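Side-chain contacts in endoglucanase, glycoside hydrolase family 5 protein (Cytophaga hutchinsonii, PDB 5IHS), which probably hydrolyses internal beta-1,4-glucosidic bonds of cellulose as a periplasmic endoglucanase of glycoside hydrolase family 5: residues 85-90 / 280-285; 157-162 / 246-251; 217-222 / 228-233. All coordinates share one frame; numbering follows the deposited sequence.

Overall arrangement
Following the chain from the N terminus, residues 85-90, on the second barrel strand, come first; they wait until 280-285 on the eighth to close contact 1, the longest of the three loops. Within that loop, 157-162, the loop after the fourth strand, pairs with 246-251 on the seventh as contact 2. Inside contact 2 lies contact 3, where 217-222 on the sixth strand meets 228-233 at the start of the following helix. The three therefore nest and none crosses another. Contacts 1 and 2, with centres about 9 Å apart, bring side chains from non-adjacent parts of the barrel together at its centre, whereas contact 3 fastens a strand to the outer helical layer.

Contact 1 (85-90 / 280-285); sequences RAAMGV and CNWSIA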
loop_
_atom_site.group_PDB
_atom_site.type_symbol
_atom_site.label_atom_id
_atom_site.label_comp_id
_atom_site.label_asym_id
_atom_site.label_seq_id
_atom_site.Cartn_x
_atom_site.Cartn_y
_atom_site.Cartn_z
ATOM N N ARG A 85 4.182 -3.706 -0.732
ATOM C CA ARG A 85 2.955 -3.944 0.030
ATOM C C ARG A 85 2.618 -5.428 0.052
ATOM O O ARG A 85 2.508 -6.068 -0.998
ATOM C CB ARG A 85 1.811 -3.126 -0.560
ATOM C CG ARG A 85 0.419 -3.356 0.020
ATOM C CD ARG A 85 -0.505 -2.358 -0.609
ATOM N NE ARG A 85 -1.886 -2.288 -0.145
ATOM C CZ ARG A 85 -2.966 -2.645 -0.844
ATOM N NH1 ARG A 85 -2.886 -3.333 -1.980
ATOM N NH2 ARG A 85 -4.155 -2.306 -0.374
ATOM N N ALA A 86 2.458 -5.965 1.261
ATOM C CA ALA A 86 2.066 -7.352 1.494
ATOM C C ALA A 86 0.556 -7.364 1.718
ATOM O O ALA A 86 0.079 -6.887 2.750
ATOM C CB ALA A 86 2.807 -7.911 2.706
ATOM N N ALA A 87 -0.190 -7.893 0.742
ATOM C CA ALA A 87 -1.656 -7.853 0.723
ATOM C C ALA A 87 -2.184 -9.160 1.309
ATOM O O ALA A 87 -2.492 -10.111 0.585
ATOM C CB ALA A 87 -2.160 -7.624 -0.699
ATOM N N MET A 88 -2.313 -9.198 2.633
ATOM C CA MET A 88 -2.711 -10.421 3.318
ATOM C C MET A 88 -4.221 -10.610 3.203
ATOM O O MET A 88 -5.006 -9.858 3.791
ATOM C CB MET A 88 -2.309 -10.375 4.786
ATOM C CG MET A 88 -2.489 -11.737 5.437
ATOM S SD MET A 88 -2.196 -11.821 7.205
ATOM C CE MET A 88 -3.543 -10.802 7.798
ATOM N N GLY A 89 -4.640 -11.627 2.454
ATOM C CA GLY A 89 -6.060 -11.920 2.367
ATOM C C GLY A 89 -6.609 -12.333 3.721
ATOM O O GLY A 89 -5.947 -13.019 4.497
ATOM N N VAL A 90 -7.829 -11.889 4.007
ATOM C CA VAL A 90 -8.467 -12.089 5.303
ATOM C C VAL A 90 -9.640 -13.069 5.189
ATOM O O VAL A 90 -9.637 -14.125 5.823
ATOM C CB VAL A 90 -8.890 -10.734 5.914
ATOM C CG1 VAL A 90 -9.633 -10.916 7.214
ATOM C CG2 VAL A 90 -7.661 -9.861 6.110
ATOM N N CYS A 280 1.490 2.756 -4.693
ATOM C CA CYS A 280 1.884 1.375 -4.983
ATOM C C CYS A 280 0.933 0.766 -6.002
ATOM O O CYS A 280 -0.287 0.851 -5.835
ATOM C CB CYS A 280 1.820 0.476 -3.743
ATOM S SG CYS A 280 2.998 0.848 -2.462
ATOM N N ASN A 281 1.487 0.119 -7.023
ATOM C CA ASN A 281 0.697 -0.456 -8.109
ATOM C C ASN A 281 0.259 -1.889 -7.825
ATOM O O ASN A 281 1.028 -2.712 -7.314
ATOM C CB ASN A 281 1.509 -0.445 -9.402
ATOM C CG ASN A 281 0.792 -1.130 -10.553
ATOM O OD1 ASN A 281 1.218 -2.186 -11.019
ATOM N ND2 ASN A 281 -0.277 -0.511 -11.038
ATOM N N TRP A 282 -0.977 -2.183 -8.215
ATOM C CA TRP A 282 -1.553 -3.524 -8.201
ATOM C C TRP A 282 -1.400 -4.127 -9.594
ATOM O O TRP A 282 -1.996 -3.590 -10.544
ATOM C CB TRP A 282 -3.029 -3.407 -7.850
ATOM C CG TRP A 282 -3.768 -4.695 -7.662
ATOM C CD1 TRP A 282 -4.509 -5.357 -8.595
ATOM C CD2 TRP A 282 -3.858 -5.461 -6.456
ATOM N NE1 TRP A 282 -5.058 -6.482 -8.044
ATOM C CE2 TRP A 282 -4.682 -6.571 -6.733
ATOM C CE3 TRP A 282 -3.321 -5.319 -5.170
ATOM C CZ2 TRP A 282 -4.993 -7.530 -5.765
ATOM C CZ3 TRP A 282 -3.631 -6.272 -4.211
ATOM C CH2 TRP A 282 -4.472 -7.353 -4.512
ATOM N N SER A 283 -0.646 -5.217 -9.768
ATOM C CA SER A 283 0.075 -5.934 -8.723
ATOM C C SER A 283 1.118 -6.862 -9.330
ATOM O O SER A 283 1.091 -7.169 -10.526
ATOM C CB SER A 283 -0.860 -6.814 -7.882
ATOM O OG SER A 283 -1.253 -7.980 -8.589
ATOM N N ILE A 284 1.998 -7.359 -8.460
ATOM C CA ILE A 284 2.841 -8.511 -8.760
ATOM C C ILE A 284 1.968 -9.763 -8.658
ATOM O O ILE A 284 1.710 -10.303 -7.582
ATOM C CB ILE A 284 4.065 -8.573 -7.847
ATOM C CG1 ILE A 284 4.928 -7.304 -8.005
ATOM C CG2 ILE A 284 4.859 -9.836 -8.105
ATOM C CD1 ILE A 284 5.523 -7.089 -9.388
ATOM N N ALA A 285 1.480 -10.197 -9.811
ATOM C CA ALA A 285 0.659 -11.381 -9.975
ATOM C C ALA A 285 0.832 -11.798 -11.413
ATOM O O ALA A 285 1.099 -10.958 -12.273
ATOM C CB ALA A 285 -0.821 -11.073 -9.757
#
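A buried polar-aromatic contact joins Arg85 and Ala87 of strand 83-89 to the indole of Trp282 on strand 279-284, inside the barrel and across the intervening strand 53-57. The backbones stay apart, Arg85 CA and Cys280 CA at 7.4 Å, and the side chains bridge the gap. Arg85 is drawn out straight from CG to NE, with CG opposite its backbone N (chi1 174°), which carries the guanidinium up to the benzo ring of the tryptophan. There NH1 approaches Trp282 CE3 and CZ3, each at 3.8 Å. The guanidinium and indole planes stand 74° apart, and CE3 lies in the guanidinium plane at its edge, so the groups do not stack. NE forms a salt bridge with Glu156, and NH1 a hydrogen bond with Ser56 OG and a salt bridge with Glu248, bonds that fix how the guanidinium is turned. In this TIM barrel, as in other family 5 glycosidases, such an arginine and tryptophan border the catalytic centre. Ala87 CB meets Trp282 CZ3 at 4.0 Å, at the ring's edge and near its plane. The peptide bond between Trp282 and Ser283 is cis, as known at this tryptophan in the family, and Ser283 CB sits 3.5 Å above the Trp282 ring plane, toward its rim. Nearby, His125 lies nearly parallel to the indole and Trp59 almost perpendicular.

Contact 2 (157-162 / 246-251); sequences VYNEPL and VTEYGT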
loop_
_atom_site.group_PDB
_atom_site.type_symbol
_atom_site.label_atom_id
_atom_site.label_comp_id
_atom_site.label_asym_id
_atom_site.label_seq_id
_atom_site.Cartn_x
_atom_site.Cartn_y
_atom_site.Cartn_z
ATOM N N VAL A 157 -4.742 -0.998 7.950
ATOM C CA VAL A 157 -5.625 -1.808 8.795
ATOM C C VAL A 157 -6.909 -2.283 8.132
ATOM O O VAL A 157 -7.574 -3.173 8.681
ATOM C CB VAL A 157 -5.957 -1.083 10.115
ATOM C CG1 VAL A 157 -4.678 -0.829 10.913
ATOM C CG2 VAL A 157 -6.727 0.211 9.880
ATOM N N TYR A 158 -7.275 -1.741 6.973
ATOM C CA TYR A 158 -8.551 -2.112 6.341
ATOM C C TYR A 158 -8.480 -1.709 4.860
ATOM O O TYR A 158 -8.892 -0.607 4.499
ATOM C CB TYR A 158 -9.707 -1.411 7.047
ATOM C CG TYR A 158 -11.111 -1.876 6.700
ATOM C CD1 TYR A 158 -11.376 -2.641 5.573
ATOM C CD2 TYR A 158 -12.180 -1.531 7.521
ATOM C CE1 TYR A 158 -12.669 -3.041 5.272
ATOM C CE2 TYR A 158 -13.469 -1.927 7.231
ATOM C CZ TYR A 158 -13.709 -2.681 6.103
ATOM O OH TYR A 158 -14.976 -3.095 5.764
ATOM N N ASN A 159 -8.003 -2.630 4.010
ATOM C CA ASN A 159 -7.800 -2.356 2.589
ATOM C C ASN A 159 -8.909 -1.522 1.946
ATOM O O ASN A 159 -8.663 -0.380 1.526
ATOM C CB ASN A 159 -7.663 -3.694 1.862
ATOM C CG ASN A 159 -7.654 -3.545 0.355
ATOM O OD1 ASN A 159 -6.957 -2.695 -0.180
ATOM N ND2 ASN A 159 -8.450 -4.354 -0.344
ATOM N N GLU A 160 -10.108 -2.104 1.827
ATOM C CA GLU A 160 -11.179 -1.525 1.015
ATOM C C GLU A 160 -12.536 -1.784 1.643
ATOM O O GLU A 160 -13.240 -2.747 1.288
ATOM C CB GLU A 160 -11.155 -2.046 -0.416
ATOM C CG GLU A 160 -10.168 -1.323 -1.292
ATOM C CD GLU A 160 -10.231 -1.744 -2.748
ATOM O OE1 GLU A 160 -11.107 -2.571 -3.103
ATOM O OE2 GLU A 160 -9.420 -1.233 -3.553
ATOM N N PRO A 161 -12.962 -0.924 2.558
ATOM C CA PRO A 161 -14.371 -0.917 2.947
ATOM C C PRO A 161 -15.253 -0.815 1.705
ATOM O O PRO A 161 -14.877 -0.215 0.697
ATOM C CB PRO A 161 -14.485 0.328 3.834
ATOM C CG PRO A 161 -13.076 0.580 4.330
ATOM C CD PRO A 161 -12.201 0.172 3.177
ATOM N N LEU A 162 -16.436 -1.414 1.783
ATOM C CA LEU A 162 -17.380 -1.421 0.673
ATOM C C LEU A 162 -18.157 -0.102 0.607
ATOM O O LEU A 162 -18.028 0.777 1.459
ATOM C CB LEU A 162 -18.317 -2.619 0.811
ATOM C CG LEU A 162 -17.593 -3.967 0.800
ATOM C CD1 LEU A 162 -18.587 -5.096 1.003
ATOM C CD2 LEU A 162 -16.814 -4.170 -0.492
ATOM N N VAL A 246 -1.814 6.412 -1.519
ATOM C CA VAL A 246 -2.368 5.518 -2.531
ATOM C C VAL A 246 -1.717 4.150 -2.336
ATOM O O VAL A 246 -0.702 3.813 -2.959
ATOM C CB VAL A 246 -2.207 6.083 -3.950
ATOM C CG1 VAL A 246 -2.649 5.059 -4.989
ATOM C CG2 VAL A 246 -3.032 7.353 -4.095
ATOM N N THR A 247 -2.291 3.337 -1.444
ATOM C CA THR A 247 -1.698 2.031 -1.198
ATOM C C THR A 247 -1.972 1.060 -2.326
ATOM O O THR A 247 -1.346 -0.003 -2.358
ATOM C CB THR A 247 -2.155 1.432 0.137
ATOM O OG1 THR A 247 -3.567 1.253 0.087
ATOM C CG2 THR A 247 -1.762 2.316 1.333
ATOM N N GLU A 248 -2.879 1.400 -3.241
ATOM C CA GLU A 248 -3.163 0.549 -4.386
ATOM C C GLU A 248 -3.714 1.401 -5.520
ATOM O O GLU A 248 -4.662 2.179 -5.320
ATOM C CB GLU A 248 -4.192 -0.521 -4.009
ATOM C CG GLU A 248 -4.308 -1.630 -5.012
ATOM C CD GLU A 248 -5.442 -2.585 -4.675
ATOM O OE1 GLU A 248 -5.432 -3.166 -3.558
ATOM O OE2 GLU A 248 -6.342 -2.736 -5.537
ATOM N N TYR A 249 -3.163 1.221 -6.718
ATOM C CA TYR A 249 -3.768 1.784 -7.919
ATOM C C TYR A 249 -3.479 0.836 -9.069
ATOM O O TYR A 249 -2.497 0.092 -9.057
ATOM C CB TYR A 249 -3.251 3.215 -8.248
ATOM C CG TYR A 249 -1.847 3.200 -8.804
ATOM C CD1 TYR A 249 -0.751 3.148 -7.953
ATOM C CD2 TYR A 249 -1.605 3.218 -10.177
ATOM C CE1 TYR A 249 0.546 3.082 -8.447
ATOM C CE2 TYR A 249 -0.312 3.150 -10.681
ATOM C CZ TYR A 249 0.761 3.073 -9.813
ATOM O OH TYR A 249 2.024 2.984 -10.337
ATOM N N GLY A 250 -4.327 0.888 -10.089
ATOM C CA GLY A 250 -4.099 0.168 -11.318
ATOM C C GLY A 250 -3.805 1.092 -12.492
ATOM O O GLY A 250 -3.754 2.311 -12.371
ATOM N N THR A 251 -3.630 0.468 -13.654
ATOM C CA THR A 251 -3.475 1.186 -14.917
ATOM C C THR A 251 -4.687 1.010 -15.831
ATOM O O THR A 251 -4.658 1.464 -16.982
ATOM C CB THR A 251 -2.235 0.687 -15.651
ATOM O OG1 THR A 251 -2.411 -0.711 -15.910
ATOM C CG2 THR A 251 -0.962 0.934 -14.843
HETATM O O HOH W 1 -8.030 -3.913 -3.223
#
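The amide of Asn159 and the carboxylate of Glu248 are turned only 24° from each other, and the carboxylate of Glu160 lies 35° from that of Glu248; the three flat groups approach through their oxygens, without stacking. On the loop side, one face of the Tyr158 ring carries Pro161 CG, 3.6 Å above its plane and over the centre. The setting is the C-terminal end of the TIM barrel, where the Asn-Glu-Pro sequence after strand 153-156 and the glutamate on strand 244-249 match the acid/base and nucleophile positions of family 5 enzymes. By that comparison Glu160 is probably the acid/base and Glu248 the nucleophile. Their carboxyl carbons, Glu160 CD and Glu248 CD, are 5.2 Å apart, consistent with a retaining mechanism, and the nearest oxygens, Glu160 OE2 and Glu248 OE2, are 4.0 Å apart. Extended chains bring both groups into the barrel mouth; they cross at about a right angle. Each has an outside partner: His220 ND1 for Glu160 OE2 and Tyr222 OH for Glu248 OE2. Asn159 OD1 lies 3.7 Å from Glu248 OE1, two acceptors facing each other, and Arg85 attends to both, by a salt bridge to Glu248 and a weak bond to Asn159. A water links the segments, accepting from Asn159 ND2 at 2.9 Å and donating to Glu248 OE1 at 2.7 Å.

Contact 3 (217-222 / 228-233); sequences YTLHFY and QELRNE
Leu230 carries this contact, reaching from the first turn of helix 228-239 to the outer surface of strand 215-221, where Leu219 and Phe221 receive it. Strand and helix belong to one beta-alpha-beta unit of the TIM barrel; their short axes run almost antiparallel, at 174°, and come within 10.3 Å. The tight part is apolar. Leu230 CD2 touches Phe221 CB at 3.7 Å and, at the same distance, the backbone oxygen His220 O, while Leu219 CD1 meets both CD1 and CG of Leu230 at 4.1 Å. The two leucine side chains lie alongside each other, running opposite ways, each with its CG trans to the backbone N. Phe221 offers only its CB here: with CG flanked by both the backbone N and C (chi1 71°), its ring swings off to stack with Trp268 of helix 262-274, a residue that also touches Leu230. His220, by contrast, points its CB away from the helix, into the barrel.

The other side of the helix is polar and largely open to solvent, with Gln228, Glu229 and Asn232 exposed and none of them touching the strand. Arg231 runs along this border, forming a salt bridge with Glu264 and a cation-pi contact with Trp268. It also grips Gln228 side-on, its NE and NH2 reaching OE1 at 2.9 and 3.1 Å from the same face of the amide. The chain of bonds continues from Gln228 NE2 to Asn232 OD1 at 2.9 Å, nearly straight at 165°.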
loop_
_atom_site.group_PDB
_atom_site.type_symbol
_atom_site.label_atom_id
_atom_site.label_comp_id
_atom_site.label_asym_id
_atom_site.label_seq_id
_atom_site.Cartn_x
_atom_site.Cartn_y
_atom_site.Cartn_z
ATOM N N TYR A 217 -4.840 8.253 5.301
ATOM C CA TYR A 217 -6.092 7.712 4.783
ATOM C C TYR A 217 -5.900 7.213 3.361
ATOM O O TYR A 217 -5.213 7.841 2.548
ATOM C CB TYR A 217 -7.215 8.767 4.881
ATOM C CG TYR A 217 -7.353 9.249 6.308
ATOM C CD1 TYR A 217 -6.564 10.277 6.776
ATOM C CD2 TYR A 217 -8.211 8.630 7.203
ATOM C CE1 TYR A 217 -6.630 10.691 8.095
ATOM C CE2 TYR A 217 -8.299 9.041 8.520
ATOM C CZ TYR A 217 -7.501 10.071 8.965
ATOM O OH TYR A 217 -7.584 10.473 10.280
ATOM N N THR A 218 -6.512 6.073 3.073
ATOM C CA THR A 218 -6.320 5.394 1.803
ATOM C C THR A 218 -7.126 6.017 0.675
ATOM O O THR A 218 -8.327 6.254 0.817
ATOM C CB THR A 218 -6.767 3.943 1.943
ATOM O OG1 THR A 218 -6.171 3.410 3.123
ATOM C CG2 THR A 218 -6.373 3.125 0.726
ATOM N N LEU A 219 -6.470 6.159 -0.482
ATOM C CA LEU A 219 -7.117 6.433 -1.756
ATOM C C LEU A 219 -6.706 5.347 -2.746
ATOM O O LEU A 219 -5.509 5.107 -2.937
ATOM C CB LEU A 219 -6.681 7.797 -2.298
ATOM C CG LEU A 219 -7.248 8.190 -3.659
ATOM C CD1 LEU A 219 -8.742 8.390 -3.570
ATOM C CD2 LEU A 219 -6.559 9.441 -4.173
ATOM N N HIS A 220 -7.685 4.681 -3.363
ATOM C CA HIS A 220 -7.437 3.709 -4.424
ATOM C C HIS A 220 -8.097 4.174 -5.710
ATOM O O HIS A 220 -9.273 4.555 -5.700
ATOM C CB HIS A 220 -8.012 2.342 -4.076
ATOM C CG HIS A 220 -7.233 1.626 -3.027
ATOM N ND1 HIS A 220 -7.559 0.364 -2.585
ATOM C CD2 HIS A 220 -6.123 1.990 -2.341
ATOM C CE1 HIS A 220 -6.683 -0.020 -1.672
ATOM N NE2 HIS A 220 -5.801 0.949 -1.515
ATOM N N PHE A 221 -7.370 4.107 -6.825
ATOM C CA PHE A 221 -7.928 4.500 -8.111
ATOM C C PHE A 221 -7.504 3.519 -9.194
ATOM O O PHE A 221 -6.422 2.922 -9.141
ATOM C CB PHE A 221 -7.539 5.943 -8.498
ATOM C CG PHE A 221 -6.095 6.112 -8.868
ATOM C CD1 PHE A 221 -5.660 5.889 -10.169
ATOM C CD2 PHE A 221 -5.153 6.475 -7.918
ATOM C CE1 PHE A 221 -4.320 6.013 -10.510
ATOM C CE2 PHE A 221 -3.815 6.610 -8.265
ATOM C CZ PHE A 221 -3.404 6.370 -9.552
ATOM N N TYR A 222 -8.371 3.420 -10.200
ATOM C CA TYR A 222 -8.162 2.587 -11.381
ATOM C C TYR A 222 -8.518 3.493 -12.552
ATOM O O TYR A 222 -9.713 3.797 -12.738
ATOM C CB TYR A 222 -8.994 1.299 -11.341
ATOM C CG TYR A 222 -8.305 0.228 -10.476
ATOM C CD1 TYR A 222 -8.347 0.265 -9.092
ATOM C CD2 TYR A 222 -7.554 -0.795 -11.075
ATOM C CE1 TYR A 222 -7.651 -0.671 -8.322
ATOM C CE2 TYR A 222 -6.871 -1.730 -10.313
ATOM C CZ TYR A 222 -6.926 -1.669 -8.942
ATOM O OH TYR A 222 -6.238 -2.622 -8.228
ATOM N N GLN A 228 -10.927 12.673 -13.401
ATOM C CA GLN A 228 -10.789 13.934 -12.677
ATOM C C GLN A 228 -11.728 14.023 -11.477
ATOM O O GLN A 228 -11.386 14.666 -10.483
ATOM C CB GLN A 228 -11.008 15.113 -13.620
ATOM C CG GLN A 228 -10.746 16.459 -12.983
ATOM C CD GLN A 228 -9.305 16.615 -12.549
ATOM O OE1 GLN A 228 -8.382 16.208 -13.260
ATOM N NE2 GLN A 228 -9.101 17.200 -11.375
ATOM N N GLU A 229 -12.904 13.392 -11.536
ATOM C CA GLU A 229 -13.828 13.471 -10.406
ATOM C C GLU A 229 -13.207 12.912 -9.125
ATOM O O GLU A 229 -13.431 13.450 -8.032
ATOM C CB GLU A 229 -15.140 12.767 -10.741
ATOM C CG GLU A 229 -15.112 11.254 -10.700
ATOM C CD GLU A 229 -14.216 10.592 -11.738
ATOM O OE1 GLU A 229 -13.841 11.222 -12.756
ATOM O OE2 GLU A 229 -13.904 9.407 -11.534
ATOM N N LEU A 230 -12.432 11.832 -9.229
ATOM C CA LEU A 230 -11.799 11.285 -8.032
ATOM C C LEU A 230 -10.573 12.102 -7.615
ATOM O O LEU A 230 -10.296 12.214 -6.412
ATOM C CB LEU A 230 -11.492 9.790 -8.210
ATOM C CG LEU A 230 -11.045 9.056 -6.941
ATOM C CD1 LEU A 230 -12.109 9.072 -5.852
ATOM C CD2 LEU A 230 -10.663 7.609 -7.266
ATOM N N ARG A 231 -9.844 12.702 -8.568
ATOM C CA ARG A 231 -8.815 13.665 -8.189
ATOM C C ARG A 231 -9.427 14.844 -7.444
ATOM O O ARG A 231 -8.839 15.350 -6.485
ATOM C CB ARG A 231 -8.031 14.139 -9.411
ATOM C CG ARG A 231 -7.111 13.077 -9.990
ATOM C CD ARG A 231 -6.165 13.641 -11.056
ATOM N NE ARG A 231 -6.830 13.928 -12.324
ATOM C CZ ARG A 231 -7.066 13.038 -13.281
ATOM N NH1 ARG A 231 -6.708 11.770 -13.135
ATOM N NH2 ARG A 231 -7.661 13.421 -14.405
ATOM N N ASN A 232 -10.626 15.276 -7.846
ATOM C CA ASN A 232 -11.282 16.375 -7.146
ATOM C C ASN A 232 -11.668 15.978 -5.726
ATOM O O ASN A 232 -11.542 16.786 -4.794
ATOM C CB ASN A 232 -12.524 16.834 -7.914
ATOM C CG ASN A 232 -12.196 17.552 -9.196
ATOM O OD1 ASN A 232 -11.073 18.007 -9.399
ATOM N ND2 ASN A 232 -13.186 17.662 -10.077
ATOM N N GLU A 233 -12.148 14.742 -5.543
ATOM C CA GLU A 233 -12.424 14.226 -4.204
ATOM C C GLU A 233 -11.161 14.257 -3.351
ATOM O O GLU A 233 -11.181 14.699 -2.195
ATOM C CB GLU A 233 -12.974 12.799 -4.337
ATOM C CG GLU A 233 -13.151 11.996 -3.045
ATOM C CD GLU A 233 -14.379 12.374 -2.247
ATOM O OE1 GLU A 233 -15.274 13.050 -2.808
ATOM O OE2 GLU A 233 -14.441 11.983 -1.059
#